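Local atomic coordinates of AztD protein (PDB entry 6CMK), a protein that acts as a periplasmic zinc chaperone, binding zinc ions and handing one directly to the solute-binding protein AztC of the AztABCD zinc transport system. Residues V198-L201 and Q202-V206. Numbering follows the deposited sequence.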
ATOM      1  N   VAL B 198     -25.751   8.600   5.278  1.00 16.62           N
ATOM      2  CA  VAL B 198     -25.029   9.014   4.081  1.00 17.97           C
ATOM      3  C   VAL B 198     -25.583  10.355   3.621  1.00 21.20           C
ATOM      4  O   VAL B 198     -26.803  10.551   3.584  1.00 20.06           O
ATOM      5  CB  VAL B 198     -25.165   7.952   2.978  1.00 18.80           C
ATOM      6  CG1 VAL B 198     -24.443   8.400   1.710  1.00 20.09           C
ATOM      7  CG2 VAL B 198     -24.636   6.597   3.455  1.00 23.18           C
ATOM      8  N   VAL B 199     -24.692  11.286   3.279  1.00 17.62           N
ATOM      9  CA  VAL B 199     -25.081  12.518   2.606  1.00 18.85           C
ATOM     10  C   VAL B 199     -24.197  12.695   1.378  1.00 21.49           C
ATOM     11  O   VAL B 199     -23.063  12.209   1.340  1.00 21.67           O
ATOM     12  CB  VAL B 199     -24.986  13.757   3.533  1.00 21.43           C
ATOM     13  CG1 VAL B 199     -25.916  13.606   4.730  1.00 19.56           C
ATOM     14  CG2 VAL B 199     -23.545  14.009   3.972  1.00 17.62           C
ATOM     15  N   ASP B 200     -24.727  13.369   0.355  1.00 19.55           N
ATOM     16  CA  ASP B 200     -23.853  13.789  -0.731  1.00 21.23           C
ATOM     17  C   ASP B 200     -23.112  15.045  -0.281  1.00 23.58           C
ATOM     18  O   ASP B 200     -23.254  15.498   0.861  1.00 24.66           O
ATOM     19  CB  ASP B 200     -24.633  13.964  -2.039  1.00 21.52           C
ATOM     20  CG  ASP B 200     -25.604  15.116  -2.014  1.00 28.81           C
ATOM     21  OD1 ASP B 200     -25.444  16.039  -1.194  1.00 26.53           O
ATOM     22  OD2 ASP B 200     -26.542  15.095  -2.848  1.00 25.55           O
ATOM     23  N   LEU B 201     -22.264  15.605  -1.147  1.00 19.85           N
ATOM     24  CA  LEU B 201     -21.403  16.674  -0.663  1.00 17.58           C
ATOM     25  C   LEU B 201     -22.091  18.029  -0.695  1.00 26.21           C
ATOM     26  O   LEU B 201     -21.485  19.024  -0.286  1.00 27.12           O
ATOM     27  CB  LEU B 201     -20.085  16.701  -1.443  1.00 21.36           C
ATOM     28  CG  LEU B 201     -19.227  15.441  -1.269  1.00 29.03           C
ATOM     29  CD1 LEU B 201     -17.992  15.526  -2.136  1.00 29.10           C
ATOM     30  CD2 LEU B 201     -18.826  15.222   0.194  1.00 24.88           C
ATOM     31  N   GLN B 202     -23.339  18.082  -1.157  1.00 24.93           N
ATOM     32  CA  GLN B 202     -24.222  19.208  -0.897  1.00 28.13           C
ATOM     33  C   GLN B 202     -25.024  19.019   0.385  1.00 33.17           C
ATOM     34  O   GLN B 202     -25.866  19.861   0.715  1.00 30.64           O
ATOM     35  CB  GLN B 202     -25.175  19.417  -2.075  1.00 30.88           C
ATOM     36  CG  GLN B 202     -24.494  19.528  -3.422  1.00 46.04           C
ATOM     37  CD  GLN B 202     -25.454  19.955  -4.516  1.00 70.44           C
ATOM     38  OE1 GLN B 202     -26.315  20.807  -4.303  1.00 83.32           O
ATOM     39  NE2 GLN B 202     -25.316  19.357  -5.694  1.00 78.12           N
ATOM     40  N   GLY B 203     -24.789  17.926   1.109  1.00 25.91           N
ATOM     41  CA  GLY B 203     -25.431  17.706   2.385  1.00 26.43           C
ATOM     42  C   GLY B 203     -26.781  17.020   2.345  1.00 25.58           C
ATOM     43  O   GLY B 203     -27.397  16.856   3.408  1.00 26.86           O
ATOM     44  N   LYS B 204     -27.285  16.634   1.173  1.00 23.65           N
ATOM     45  CA  LYS B 204     -28.511  15.918   0.838  1.00 26.34           C
ATOM     46  C   LYS B 204     -28.428  14.500   1.390  1.00 25.92           C
ATOM     47  O   LYS B 204     -27.467  13.775   1.118  1.00 25.48           O
ATOM     48  CB  LYS B 204     -28.716  15.879  -0.673  1.00 25.92           C
ATOM     49  CG  LYS B 204     -30.027  16.426  -1.197  1.00 45.79           C
ATOM     50  CD  LYS B 204     -30.088  16.304  -2.719  1.00 50.02           C
ATOM     51  CE  LYS B 204     -29.241  17.364  -3.435  1.00 61.85           C
ATOM     52  NZ  LYS B 204     -27.775  17.065  -3.542  1.00 56.04           N
ATOM     53  N   LYS B 205     -29.422  14.120   2.185  1.00 25.22           N
ATOM     54  CA  LYS B 205     -29.498  12.765   2.708  1.00 22.91           C
ATOM     55  C   LYS B 205     -29.642  11.763   1.569  1.00 19.17           C
ATOM     56  O   LYS B 205     -30.344  12.005   0.584  1.00 21.24           O
ATOM     57  CB  LYS B 205     -30.679  12.668   3.678  1.00 26.29           C
ATOM     58  CG  LYS B 205     -31.012  11.282   4.199  1.00 31.03           C
ATOM     59  CD  LYS B 205     -32.141  11.373   5.231  1.00 33.70           C
ATOM     60  CE  LYS B 205     -32.762  10.015   5.542  1.00 31.75           C
ATOM     61  NZ  LYS B 205     -33.719  10.065   6.688  1.00 49.52           N
ATOM     62  N   VAL B 206     -28.953  10.633   1.697  1.00 19.83           N
ATOM     63  CA  VAL B 206     -29.024   9.552   0.719  1.00 28.16           C
ATOM     64  C   VAL B 206     -29.522   8.310   1.439  1.00 24.55           C
ATOM     65  O   VAL B 206     -28.880   7.838   2.386  1.00 25.30           O
ATOM     66  CB  VAL B 206     -27.660   9.283   0.060  1.00 23.58           C
ATOM     67  CG1 VAL B 206     -27.754   8.095  -0.896  1.00 25.75           C
ATOM     68  CG2 VAL B 206     -27.161  10.527  -0.660  1.00 27.80           C
TER
HETATM   69  O   HOH W   1     -28.175   6.880   4.629  1.00 28.59           O
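The carboxylate oxygen OD1 of Asp200 takes two backbone N-H groups from the turn that follows it. Lys204 N reaches OD1 at 3.1 Å, coming from above the carboxylate plane, whereas the bond from Gln202 N to OD1, 2.9 Å long, is strongly bent and weak. With chi1 at 68°, CG of Asp200 lies between its own backbone N and carbonyl carbon, which turns the carboxylate in over the loop. The other oxygen, OD2, forms a salt bridge with Lys204 NZ, whose exact length is doubtful because the modelled atoms are unusually close; the lysine chain bends at chi3 and chi4 to bring its ammonium group back to the aspartate. Asp200 also uses its backbone at both ends: Asp200 N donates to Lys204 O at 2.9 Å, and its O accepts Gly203 N at 2.9 Å, closing a type I turn. Gly203, with phi at 88°, takes the left-handed conformation that turns the chain back alongside strand 195-200. Beyond the turn, Val206 N bonds to Val198 O, and CG1 of Val198 packs on CB of Val206 at 3.7 Å. Tyr178, from strand 178-183, touches both valines, while Lys205 NZ pairs with Asp209. The whole is a 3:5 beta hairpin with a type I turn and G1 bulge, Gly203 at the bulge position, at the periphery of a blade of the beta propeller.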